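Local coordinates for protein guanine deaminase (Escherichia coli, PDB 6OHB) that catalyses the hydrolytic deamination of guanine to xanthine and ammonia, using one zinc ion per subunit, at residues Asp80-Tyr85 with Phe274-His279; His235-Glu240 with Gly325-Ala330; Ile425-Thr428 with Arg433-Tyr436; Gly134-Leu139 with Glu385-Val390. One frame throughout, in Å; residues are numbered along the deposited sequence.

Contact 1: Asp80-Tyr85 with Phe274-His279; sequences DTHIHY and FAHCVH. With ZN (zinc ion), chain E.
The HxH motif of the amidohydrolase superfamily, His82 and His84 at the C-terminal end of strand 73-84, meets Ala275 and His276 beside the zinc ion. Both motif histidines bind the metal through NE2, His82 at 2.0 Å and His84 at 1.9 Å from zinc. His82 carries the contact with 274-279. The methyl of Ala275 sits over one face of its imidazole, with CB 3.5 Å from the ring centroid and only 4° off the ring normal. This is a CH-pi contact. The CG of His82 lies anti to the backbone N (chi1 179°), which points the ring at the metal, NE2 leading, with one face turned to that methyl. His276 approaches obliquely, its plane turned 74° from that of His82. Its NE2 stays 3.9 Å from the zinc, too far for a metal bond. Its ND1 is hydrogen-bonded to Asn302. On the far side of the His82 ring from the metal, ND1 is hydrogen-bonded to His235, a second-shell residue that helps fix the rotation of the imidazole. His237 and Asp327 complete the zinc site. With NE2 on the metal, ND1 tied to His235 and a methyl on one face, the His82 ring has little freedom to turn.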
loop_
_atom_site.group_PDB
_atom_site.type_symbol
_atom_site.label_atom_id
_atom_site.label_comp_id
_atom_site.label_asym_id
_atom_site.label_seq_id
_atom_site.Cartn_x
_atom_site.Cartn_y
_atom_site.Cartn_z
ATOM N N ASP A 80 7.197 -7.691 14.860
ATOM C CA ASP A 80 6.061 -6.774 14.830
ATOM C C ASP A 80 5.836 -6.240 16.242
ATOM O O ASP A 80 5.356 -6.969 17.115
ATOM C CB ASP A 80 4.821 -7.506 14.318
ATOM C CG ASP A 80 3.703 -6.564 13.904
ATOM O OD1 ASP A 80 3.624 -5.433 14.437
ATOM O OD2 ASP A 80 2.893 -6.972 13.044
ATOM N N THR A 81 6.132 -4.957 16.459
ATOM C CA THR A 81 6.195 -4.432 17.820
ATOM C C THR A 81 4.885 -3.839 18.342
ATOM O O THR A 81 4.867 -3.365 19.484
ATOM C CB THR A 81 7.302 -3.377 17.934
ATOM O OG1 THR A 81 7.032 -2.282 17.049
ATOM C CG2 THR A 81 8.666 -3.988 17.607
ATOM N N HIS A 82 3.794 -3.872 17.576
ATOM C CA HIS A 82 2.486 -3.464 18.106
ATOM C C HIS A 82 1.399 -4.008 17.188
ATOM O O HIS A 82 1.289 -3.579 16.036
ATOM C CB HIS A 82 2.377 -1.944 18.241
ATOM C CG HIS A 82 1.049 -1.475 18.756
ATOM N ND1 HIS A 82 0.652 -1.647 20.064
ATOM C CD2 HIS A 82 0.024 -0.846 18.133
ATOM C CE1 HIS A 82 -0.557 -1.140 20.227
ATOM N NE2 HIS A 82 -0.960 -0.646 19.070
ATOM N N ILE A 83 0.600 -4.938 17.701
ATOM C CA ILE A 83 -0.492 -5.525 16.934
ATOM C C ILE A 83 -1.575 -5.954 17.916
ATOM O O ILE A 83 -1.279 -6.395 19.030
ATOM C CB ILE A 83 0.019 -6.687 16.050
ATOM C CG1 ILE A 83 -1.115 -7.278 15.211
ATOM C CG2 ILE A 83 0.728 -7.752 16.889
ATOM C CD1 ILE A 83 -0.642 -8.264 14.157
ATOM N N HIS A 84 -2.834 -5.783 17.514
ATOM C CA HIS A 84 -3.994 -6.111 18.341
ATOM C C HIS A 84 -4.570 -7.451 17.864
ATOM O O HIS A 84 -5.074 -7.550 16.741
ATOM C CB HIS A 84 -5.046 -4.994 18.277
ATOM C CG HIS A 84 -4.606 -3.666 18.842
ATOM N ND1 HIS A 84 -5.046 -3.192 20.062
ATOM C CD2 HIS A 84 -3.833 -2.684 18.322
ATOM C CE1 HIS A 84 -4.532 -1.996 20.285
ATOM N NE2 HIS A 84 -3.786 -1.669 19.250
ATOM N N TYR A 85 -4.466 -8.486 18.709
ATOM C CA TYR A 85 -5.021 -9.802 18.379
ATOM C C TYR A 85 -6.524 -9.804 18.091
ATOM O O TYR A 85 -6.930 -10.385 17.068
ATOM C CB TYR A 85 -4.644 -10.786 19.499
ATOM C CG TYR A 85 -5.670 -11.842 19.878
ATOM C CD1 TYR A 85 -6.080 -12.818 18.970
ATOM C CD2 TYR A 85 -6.204 -11.883 21.164
ATOM C CE1 TYR A 85 -7.008 -13.783 19.324
ATOM C CE2 TYR A 85 -7.131 -12.851 21.529
ATOM C CZ TYR A 85 -7.528 -13.796 20.606
ATOM O OH TYR A 85 -8.452 -14.755 20.969
ATOM N N PHE A 274 5.915 2.054 23.739
ATOM C CA PHE A 274 4.840 3.020 23.574
ATOM C C PHE A 274 4.511 3.116 22.091
ATOM O O PHE A 274 5.364 3.497 21.279
ATOM C CB PHE A 274 5.244 4.379 24.147
ATOM C CG PHE A 274 5.572 4.332 25.615
ATOM C CD1 PHE A 274 4.564 4.368 26.564
ATOM C CD2 PHE A 274 6.889 4.227 26.046
ATOM C CE1 PHE A 274 4.854 4.310 27.915
ATOM C CE2 PHE A 274 7.189 4.168 27.395
ATOM C CZ PHE A 274 6.170 4.210 28.333
ATOM N N ALA A 275 3.280 2.763 21.749
ATOM C CA ALA A 275 2.825 2.759 20.369
ATOM C C ALA A 275 2.489 4.167 19.900
ATOM O O ALA A 275 1.946 4.978 20.662
ATOM C CB ALA A 275 1.602 1.856 20.218
ATOM N N HIS A 276 2.869 4.449 18.648
ATOM C CA HIS A 276 2.514 5.624 17.850
ATOM C C HIS A 276 3.474 6.782 18.091
ATOM O O HIS A 276 4.360 7.018 17.263
ATOM C CB HIS A 276 1.059 6.034 18.092
ATOM C CG HIS A 276 0.079 4.949 17.770
ATOM N ND1 HIS A 276 -0.094 4.459 16.494
ATOM C CD2 HIS A 276 -0.769 4.249 18.561
ATOM C CE1 HIS A 276 -1.011 3.508 16.510
ATOM N NE2 HIS A 276 -1.438 3.361 17.752
ATOM N N CYS A 277 3.323 7.504 19.206
ATOM C CA CYS A 277 4.251 8.583 19.559
ATOM C C CYS A 277 4.370 9.605 18.431
ATOM O O CYS A 277 5.470 10.024 18.059
ATOM C CB CYS A 277 5.630 8.027 19.922
ATOM S SG CYS A 277 5.626 6.985 21.389
ATOM N N VAL A 278 3.222 10.001 17.878
ATOM C CA VAL A 278 3.210 10.883 16.715
ATOM C C VAL A 278 3.389 12.346 17.114
ATOM O O VAL A 278 4.024 13.117 16.385
ATOM C CB VAL A 278 1.901 10.675 15.929
ATOM C CG1 VAL A 278 1.847 11.574 14.705
ATOM C CG2 VAL A 278 1.746 9.208 15.544
ATOM N N HIS A 279 2.868 12.749 18.271
ATOM C CA HIS A 279 2.898 14.140 18.728
ATOM C C HIS A 279 3.576 14.191 20.090
ATOM O O HIS A 279 2.906 14.231 21.124
ATOM C CB HIS A 279 1.481 14.724 18.781
ATOM C CG HIS A 279 0.706 14.538 17.517
ATOM N ND1 HIS A 279 0.985 15.242 16.365
ATOM C CD2 HIS A 279 -0.330 13.718 17.216
ATOM C CE1 HIS A 279 0.150 14.870 15.411
ATOM N NE2 HIS A 279 -0.659 13.946 15.901
HETATM ZN ZN ZN E . -2.862 -0.089 18.741
#

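Contact 2: His235-Glu240 with Gly325-Ala330; sequences HTHLCE and GTDIGA. With ZN (zinc ion), chain E.
The imidazole of His237 and the carboxylate of Asp327 meet edge-on across the zinc ion, their planes only 27° apart. Asp327 OD2 lies at the edge of the imidazole, in its plane, 3.6 Å from His237 NE2. No hydrogen bond joins the two groups; the metal does. The side chains come from opposite directions, His237 from the end of strand 233-238 and Asp327 from the loop after strand 321-324. His237 binds zinc with NE2 at 2.0 Å. As modelled, OD1 and OD2 of Asp327 each lie 2.2 Å from zinc, but OD1 also crowds the His84 ring, so a two-oxygen grip is doubtful. The CG of His237 stands anti to its carbonyl carbon (chi1 -70°), which turns NE2 toward the metal. ND1 at the other end of the ring is hydrogen-bonded to the carbonyl O of Arg209. His82 and His84 supply the remaining protein ligands, as in related deaminases. Glu240, placed in the substrate site by similarity, brings OE2 to 4.6 Å from Asp327 OD2. The bond from ND1 to a carbonyl oxygen would probably make His237 more electron-rich, and so a stronger donor to zinc.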
loop_
_atom_site.group_PDB
_atom_site.type_symbol
_atom_site.label_atom_id
_atom_site.label_comp_id
_atom_site.label_asym_id
_atom_site.label_seq_id
_atom_site.Cartn_x
_atom_site.Cartn_y
_atom_site.Cartn_z
ATOM N N HIS A 235 3.496 -2.261 27.836
ATOM C CA HIS A 235 3.061 -2.014 26.466
ATOM C C HIS A 235 1.817 -1.141 26.493
ATOM O O HIS A 235 0.789 -1.560 27.032
ATOM C CB HIS A 235 2.776 -3.343 25.762
ATOM C CG HIS A 235 2.458 -3.205 24.309
ATOM N ND1 HIS A 235 1.764 -4.166 23.605
ATOM C CD2 HIS A 235 2.745 -2.221 23.424
ATOM C CE1 HIS A 235 1.642 -3.781 22.348
ATOM N NE2 HIS A 235 2.227 -2.604 22.213
ATOM N N THR A 236 1.887 0.052 25.900
ATOM C CA THR A 236 0.697 0.899 25.880
ATOM C C THR A 236 0.758 1.857 24.697
ATOM O O THR A 236 1.768 1.940 24.002
ATOM C CB THR A 236 0.547 1.659 27.210
ATOM O OG1 THR A 236 -0.746 2.271 27.270
ATOM C CG2 THR A 236 1.628 2.726 27.354
ATOM N N HIS A 237 -0.338 2.590 24.479
ATOM C CA HIS A 237 -0.413 3.603 23.429
ATOM C C HIS A 237 -0.001 4.968 23.996
ATOM O O HIS A 237 -0.225 5.253 25.175
ATOM C CB HIS A 237 -1.832 3.682 22.844
ATOM C CG HIS A 237 -2.246 2.494 22.016
ATOM N ND1 HIS A 237 -2.863 1.381 22.553
ATOM C CD2 HIS A 237 -2.190 2.279 20.678
ATOM C CE1 HIS A 237 -3.146 0.525 21.585
ATOM N NE2 HIS A 237 -2.744 1.044 20.437
ATOM N N LEU A 238 0.609 5.819 23.155
ATOM C CA LEU A 238 1.083 7.116 23.637
ATOM C C LEU A 238 1.090 8.158 22.523
ATOM O O LEU A 238 1.731 7.945 21.491
ATOM C CB LEU A 238 2.494 6.996 24.237
ATOM C CG LEU A 238 3.190 8.276 24.723
ATOM C CD1 LEU A 238 2.510 8.807 25.973
ATOM C CD2 LEU A 238 4.667 8.007 24.990
ATOM N N CYS A 239 0.417 9.286 22.764
ATOM C CA CYS A 239 0.364 10.442 21.862
ATOM C C CYS A 239 0.188 10.040 20.397
ATOM O O CYS A 239 0.963 10.415 19.516
ATOM C CB CYS A 239 1.597 11.333 22.035
ATOM S SG CYS A 239 2.053 11.701 23.740
ATOM N N GLU A 240 -0.893 9.311 20.145
ATOM C CA GLU A 240 -1.246 8.971 18.773
ATOM C C GLU A 240 -1.975 10.127 18.093
ATOM O O GLU A 240 -1.719 10.427 16.920
ATOM C CB GLU A 240 -2.112 7.702 18.758
ATOM C CG GLU A 240 -2.563 7.228 17.379
ATOM C CD GLU A 240 -3.372 5.935 17.443
ATOM O OE1 GLU A 240 -3.678 5.483 18.567
ATOM O OE2 GLU A 240 -3.712 5.374 16.377
ATOM N N GLY A 325 5.392 -1.528 13.929
ATOM C CA GLY A 325 4.169 -2.227 14.272
ATOM C C GLY A 325 3.124 -2.032 13.192
ATOM O O GLY A 325 3.129 -1.041 12.464
ATOM N N THR A 326 2.247 -3.023 13.061
ATOM C CA THR A 326 1.156 -2.953 12.088
ATOM C C THR A 326 -0.134 -2.255 12.564
ATOM O O THR A 326 -0.884 -1.774 11.700
ATOM C CB THR A 326 0.800 -4.361 11.587
ATOM O OG1 THR A 326 0.435 -5.197 12.689
ATOM C CG2 THR A 326 1.968 -4.984 10.840
ATOM N N ASP A 327 -0.364 -2.123 13.883
ATOM C CA ASP A 327 -1.680 -1.843 14.507
ATOM C C ASP A 327 -2.786 -2.533 13.734
ATOM O O ASP A 327 -3.769 -1.911 13.337
ATOM C CB ASP A 327 -2.000 -0.345 14.749
ATOM C CG ASP A 327 -2.592 -0.126 16.196
ATOM O OD1 ASP A 327 -2.934 -1.095 16.813
ATOM O OD2 ASP A 327 -2.803 0.905 16.820
ATOM N N ILE A 328 -2.594 -3.839 13.495
ATOM C CA ILE A 328 -3.663 -4.611 12.875
ATOM C C ILE A 328 -4.928 -4.389 13.676
ATOM O O ILE A 328 -4.885 -4.279 14.905
ATOM C CB ILE A 328 -3.288 -6.100 12.749
ATOM C CG1 ILE A 328 -2.562 -6.341 11.431
ATOM C CG2 ILE A 328 -4.509 -7.003 12.853
ATOM C CD1 ILE A 328 -3.513 -6.231 10.238
ATOM N N GLY A 329 -6.055 -4.307 12.973
ATOM C CA GLY A 329 -7.233 -3.622 13.456
ATOM C C GLY A 329 -7.386 -2.340 12.656
ATOM O O GLY A 329 -8.059 -2.322 11.620
ATOM N N ALA A 330 -6.750 -1.260 13.126
ATOM C CA ALA A 330 -6.757 -0.010 12.372
ATOM C C ALA A 330 -5.897 -0.137 11.125
ATOM O O ALA A 330 -6.239 0.401 10.066
ATOM C CB ALA A 330 -6.280 1.150 13.246
HETATM ZN ZN ZN E . -2.862 -0.089 18.741
#

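Contact 3: Ile425-Thr428 with Arg433-Tyr436; sequences IYRT and RLVY
Thr428 and Tyr436 form the antiparallel hydrogen-bonded pair of a beta hairpin, strands 425-430 and 433-437. Backbone bonds come first. Thr428 N donates to Tyr436 O at 2.9 Å. In return, Thr428 O takes two N-H groups, from Tyr436 N at 3.1 Å and from Val435 N at 2.8 Å. Both donors lie in the carbonyl plane. This is a classic beta bulge, Val435 and Tyr436 opposite the single Thr428. Tyr436 O also receives a CA-H contact from Arg427.

Apolar contacts lie on either side of this pairing. Leu434 CD1 touches Arg427 CD at 3.7 Å, the two side chains crossing at a slant. On the other side, Tyr436 CE2 packs against Ile425 CG2 at 4.2 Å. Val435 and Tyr436 also touch Leu131 of helix 116-132, whose carbonyl O is hydrogen-bonded to Thr428 OG1.

Polar and flat groups follow. The Arg427 chain bends at chi2 (-79°) and lays its guanidinium over one face of the Tyr426 ring. NH1 is 3.4 Å above that plane and also donates to Tyr426 O, approaching from above the carbonyl plane. An alanine in place of Arg427 is likely to bare this face of Tyr426, leave Tyr426 O without the NH1 donor and take from Leu434 CD1 its contact with CD. Tyr436 sets its ring edge toward Ile425 O. A water lies 2.5 Å from Tyr436 OH, hydrogen-bonded to it, and also reaches Ile425 O. Three backbone bonds join these two segments, and the bulge lets one carbonyl, that of Thr428, accept two of them.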
loop_
_atom_site.group_PDB
_atom_site.type_symbol
_atom_site.label_atom_id
_atom_site.label_comp_id
_atom_site.label_asym_id
_atom_site.label_seq_id
_atom_site.Cartn_x
_atom_site.Cartn_y
_atom_site.Cartn_z
ATOM N N ILE A 425 6.453 -14.543 0.890
ATOM C CA ILE A 425 6.798 -15.433 1.992
ATOM C C ILE A 425 6.646 -16.866 1.497
ATOM O O ILE A 425 5.529 -17.355 1.310
ATOM C CB ILE A 425 5.917 -15.176 3.220
ATOM C CG1 ILE A 425 5.920 -13.689 3.595
ATOM C CG2 ILE A 425 6.370 -16.015 4.390
ATOM C CD1 ILE A 425 7.245 -13.154 3.952
ATOM N N TYR A 426 7.776 -17.547 1.299
ATOM C CA TYR A 426 7.793 -18.909 0.770
ATOM C C TYR A 426 7.807 -19.948 1.886
ATOM O O TYR A 426 7.084 -20.952 1.815
ATOM C CB TYR A 426 9.010 -19.082 -0.151
ATOM C CG TYR A 426 9.129 -20.415 -0.864
ATOM C CD1 TYR A 426 8.249 -20.771 -1.887
ATOM C CD2 TYR A 426 10.151 -21.306 -0.538
ATOM C CE1 TYR A 426 8.370 -21.991 -2.553
ATOM C CE2 TYR A 426 10.285 -22.528 -1.199
ATOM C CZ TYR A 426 9.393 -22.865 -2.201
ATOM O OH TYR A 426 9.526 -24.076 -2.851
ATOM N N ARG A 427 8.620 -19.727 2.918
ATOM C CA ARG A 427 8.646 -20.635 4.058
ATOM C C ARG A 427 8.864 -19.817 5.324
ATOM O O ARG A 427 9.537 -18.784 5.300
ATOM C CB ARG A 427 9.764 -21.701 3.938
ATOM C CG ARG A 427 9.681 -22.676 2.748
ATOM C CD ARG A 427 8.675 -23.797 2.979
ATOM N NE ARG A 427 8.655 -24.769 1.882
ATOM C CZ ARG A 427 7.977 -24.619 0.743
ATOM N NH1 ARG A 427 7.245 -23.527 0.523
ATOM N NH2 ARG A 427 8.026 -25.569 -0.182
ATOM N N THR A 428 8.298 -20.289 6.434
ATOM C CA THR A 428 8.553 -19.688 7.738
ATOM C C THR A 428 8.957 -20.778 8.722
ATOM O O THR A 428 8.220 -21.760 8.912
ATOM C CB THR A 428 7.337 -18.909 8.265
ATOM O OG1 THR A 428 7.000 -17.870 7.338
ATOM C CG2 THR A 428 7.650 -18.274 9.618
ATOM N N ARG A 433 12.024 -24.962 13.300
ATOM C CA ARG A 433 11.055 -25.893 12.749
ATOM C C ARG A 433 10.245 -25.193 11.666
ATOM O O ARG A 433 9.827 -24.042 11.837
ATOM C CB ARG A 433 10.133 -26.398 13.866
ATOM C CG ARG A 433 9.313 -27.626 13.549
ATOM C CD ARG A 433 8.779 -28.236 14.842
ATOM N NE ARG A 433 9.860 -28.624 15.750
ATOM C CZ ARG A 433 10.141 -28.016 16.901
ATOM N NH1 ARG A 433 9.417 -26.975 17.304
ATOM N NH2 ARG A 433 11.151 -28.448 17.650
ATOM N N LEU A 434 10.018 -25.892 10.559
ATOM C CA LEU A 434 9.177 -25.364 9.492
ATOM C C LEU A 434 7.735 -25.317 9.978
ATOM O O LEU A 434 7.112 -26.364 10.194
ATOM C CB LEU A 434 9.317 -26.218 8.234
ATOM C CG LEU A 434 8.407 -25.829 7.065
ATOM C CD1 LEU A 434 8.670 -24.391 6.658
ATOM C CD2 LEU A 434 8.633 -26.760 5.885
ATOM N N VAL A 435 7.195 -24.111 10.149
ATOM C CA VAL A 435 5.827 -23.954 10.629
ATOM C C VAL A 435 4.899 -23.352 9.589
ATOM O O VAL A 435 3.682 -23.290 9.838
ATOM C CB VAL A 435 5.770 -23.121 11.926
ATOM C CG1 VAL A 435 6.460 -23.863 13.062
ATOM C CG2 VAL A 435 6.405 -21.757 11.712
ATOM N N TYR A 436 5.414 -22.894 8.447
ATOM C CA TYR A 436 4.503 -22.485 7.382
ATOM C C TYR A 436 5.155 -22.689 6.024
ATOM O O TYR A 436 6.330 -22.362 5.835
ATOM C CB TYR A 436 4.059 -21.025 7.527
ATOM C CG TYR A 436 3.409 -20.447 6.282
ATOM C CD1 TYR A 436 2.055 -20.643 6.020
ATOM C CD2 TYR A 436 4.148 -19.691 5.374
ATOM C CE1 TYR A 436 1.455 -20.106 4.880
ATOM C CE2 TYR A 436 3.565 -19.156 4.237
ATOM C CZ TYR A 436 2.218 -19.363 3.996
ATOM O OH TYR A 436 1.639 -18.830 2.865
HETATM O O HOH W 1 2.618 -16.694 2.101
#

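Contact 4: Gly134-Leu139 with Glu385-Val390; sequences GTTTAL and EADFVV
Thr136, Val389 and Asp387 carry this buried contact between the start of strand 135-141 and strand 388-391 with the residues just before it. Where they touch, the two chains run nearly antiparallel, yet no direct hydrogen bond links them.

Thr136 meets Asp387 obliquely, hydroxyl against methylene: OG1 lies 3.5 Å from Asp387 CB. The OG1 of Thr136 stands between its backbone N and carbonyl carbon (chi1 57°), which puts the hydroxyl against the aspartate. Their polar ends are joined through water. One water sits 2.6 Å from Thr136 OG1, donates to Asp387 OD2 and also bonds Thr137 OG1, which is hydrogen-bonded to Arg162 O as well. A second water donates to Thr136 O at 2.7 Å and to the same OD2. Asp387 OD2 therefore accepts from two waters, 2.8 Å each, and makes a salt bridge with Arg201. Asp387 OD1 accepts from the backbone N of Asp431, near the hairpin turn.

Val389 packs on Gly134. Its CG2 lies 3.3 Å from Gly134 O and 3.6 Å from Gly134 CA. Gly134 is the C-prime residue of the Schellman motif that ends helix 116-132. Its positive phi (82°) suits glycine, and a CB there would come tight against Val389 CG2. Val389 also touches Ile425 and Val75.

The contact seats the strand 388-391 region on the base of the barrel strand that carries Thr136. The Asp387 carboxylate is buried, but Arg201, a backbone N-H and two waters answer it, so its negative charge is probably well stabilised.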
loop_
_atom_site.group_PDB
_atom_site.type_symbol
_atom_site.label_atom_id
_atom_site.label_comp_id
_atom_site.label_asym_id
_atom_site.label_seq_id
_atom_site.Cartn_x
_atom_site.Cartn_y
_atom_site.Cartn_z
ATOM N N GLY A 134 5.618 -13.900 7.584
ATOM C CA GLY A 134 6.998 -13.869 8.017
ATOM C C GLY A 134 7.249 -13.209 9.351
ATOM O O GLY A 134 8.411 -12.961 9.686
ATOM N N THR A 135 6.201 -12.886 10.108
ATOM C CA THR A 135 6.354 -12.364 11.459
ATOM C C THR A 135 6.528 -13.531 12.424
ATOM O O THR A 135 5.620 -14.354 12.580
ATOM C CB THR A 135 5.130 -11.529 11.840
ATOM O OG1 THR A 135 5.065 -10.370 11.002
ATOM C CG2 THR A 135 5.194 -11.102 13.295
ATOM N N THR A 136 7.685 -13.610 13.084
ATOM C CA THR A 136 7.907 -14.714 14.006
ATOM C C THR A 136 7.884 -14.279 15.458
ATOM O O THR A 136 7.740 -15.131 16.340
ATOM C CB THR A 136 9.248 -15.414 13.724
ATOM O OG1 THR A 136 10.321 -14.469 13.795
ATOM C CG2 THR A 136 9.246 -16.071 12.349
ATOM N N THR A 137 7.979 -12.980 15.719
ATOM C CA THR A 137 7.887 -12.445 17.066
ATOM C C THR A 137 7.022 -11.202 17.026
ATOM O O THR A 137 7.223 -10.330 16.174
ATOM C CB THR A 137 9.273 -12.116 17.618
ATOM O OG1 THR A 137 9.906 -13.328 18.045
ATOM C CG2 THR A 137 9.180 -11.134 18.783
ATOM N N ALA A 138 6.060 -11.125 17.940
ATOM C CA ALA A 138 5.168 -9.983 18.001
ATOM C C ALA A 138 4.935 -9.589 19.450
ATOM O O ALA A 138 4.928 -10.430 20.351
ATOM C CB ALA A 138 3.824 -10.272 17.313
ATOM N N LEU A 139 4.756 -8.290 19.658
ATOM C CA LEU A 139 4.268 -7.745 20.916
ATOM C C LEU A 139 2.788 -7.452 20.695
ATOM O O LEU A 139 2.436 -6.597 19.875
ATOM C CB LEU A 139 5.058 -6.498 21.305
ATOM C CG LEU A 139 4.490 -5.601 22.403
ATOM C CD1 LEU A 139 4.295 -6.377 23.700
ATOM C CD2 LEU A 139 5.399 -4.397 22.614
ATOM N N GLU A 385 18.194 -17.915 18.452
ATOM C CA GLU A 385 17.046 -18.762 18.160
ATOM C C GLU A 385 16.729 -18.724 16.668
ATOM O O GLU A 385 16.749 -17.664 16.035
ATOM C CB GLU A 385 15.846 -18.323 18.996
ATOM C CG GLU A 385 16.144 -18.415 20.488
ATOM C CD GLU A 385 15.077 -17.794 21.366
ATOM O OE1 GLU A 385 14.154 -17.135 20.831
ATOM O OE2 GLU A 385 15.180 -17.965 22.601
ATOM N N ALA A 386 16.450 -19.898 16.104
ATOM C CA ALA A 386 16.345 -20.057 14.652
ATOM C C ALA A 386 14.913 -19.774 14.190
ATOM O O ALA A 386 14.145 -20.664 13.828
ATOM C CB ALA A 386 16.812 -21.450 14.240
ATOM N N ASP A 387 14.573 -18.488 14.198
ATOM C CA ASP A 387 13.335 -17.977 13.618
ATOM C C ASP A 387 13.729 -17.281 12.324
ATOM O O ASP A 387 14.425 -16.263 12.362
ATOM C CB ASP A 387 12.639 -16.982 14.547
ATOM C CG ASP A 387 12.217 -17.585 15.873
ATOM O OD1 ASP A 387 12.114 -18.828 15.986
ATOM O OD2 ASP A 387 11.987 -16.792 16.814
ATOM N N PHE A 388 13.302 -17.813 11.182
ATOM C CA PHE A 388 13.693 -17.168 9.937
ATOM C C PHE A 388 12.649 -17.420 8.860
ATOM O O PHE A 388 11.754 -18.256 9.005
ATOM C CB PHE A 388 15.086 -17.617 9.474
ATOM C CG PHE A 388 15.216 -19.100 9.224
ATOM C CD1 PHE A 388 15.518 -19.970 10.259
ATOM C CD2 PHE A 388 15.083 -19.615 7.941
ATOM C CE1 PHE A 388 15.658 -21.331 10.027
ATOM C CE2 PHE A 388 15.225 -20.973 7.701
ATOM C CZ PHE A 388 15.512 -21.832 8.747
ATOM N N VAL A 389 12.768 -16.655 7.777
ATOM C CA VAL A 389 11.808 -16.651 6.683
ATOM C C VAL A 389 12.560 -16.826 5.370
ATOM O O VAL A 389 13.531 -16.106 5.098
ATOM C CB VAL A 389 10.976 -15.354 6.649
ATOM C CG1 VAL A 389 9.890 -15.445 5.578
ATOM C CG2 VAL A 389 10.375 -15.069 8.016
ATOM N N VAL A 390 12.118 -17.783 4.565
ATOM C CA VAL A 390 12.562 -17.910 3.183
ATOM C C VAL A 390 11.602 -17.096 2.322
ATOM O O VAL A 390 10.398 -17.391 2.283
ATOM C CB VAL A 390 12.596 -19.380 2.743
ATOM C CG1 VAL A 390 13.202 -19.503 1.361
ATOM C CG2 VAL A 390 13.364 -20.219 3.765
HETATM O O HOH W 2 11.770 -14.108 15.936
HETATM O O HOH W 3 9.293 -17.096 17.469
#

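How the contacts relate
From the N terminus the chain enters contact 1 at 80-85, then contact 4 at 134-139 and contact 2 at 235-240. Contact 1 closes at 274-279, after contact 2 has opened. Contact 2 closes at 325-330, so these two cross. Contact 4 closes at 385-390 and holds all of contact 2 in its loop, while it crosses contact 1. Contact 3 follows in series as a short hairpin. Contacts 1 and 2 share the zinc ion at the barrel mouth. Residues 80-85 and 134-139 lie on neighbouring parallel strands, linking contacts 1 and 4. Residues 385-390 and 425-428 lie on neighbouring antiparallel strands, which ties contact 3 to contact 4.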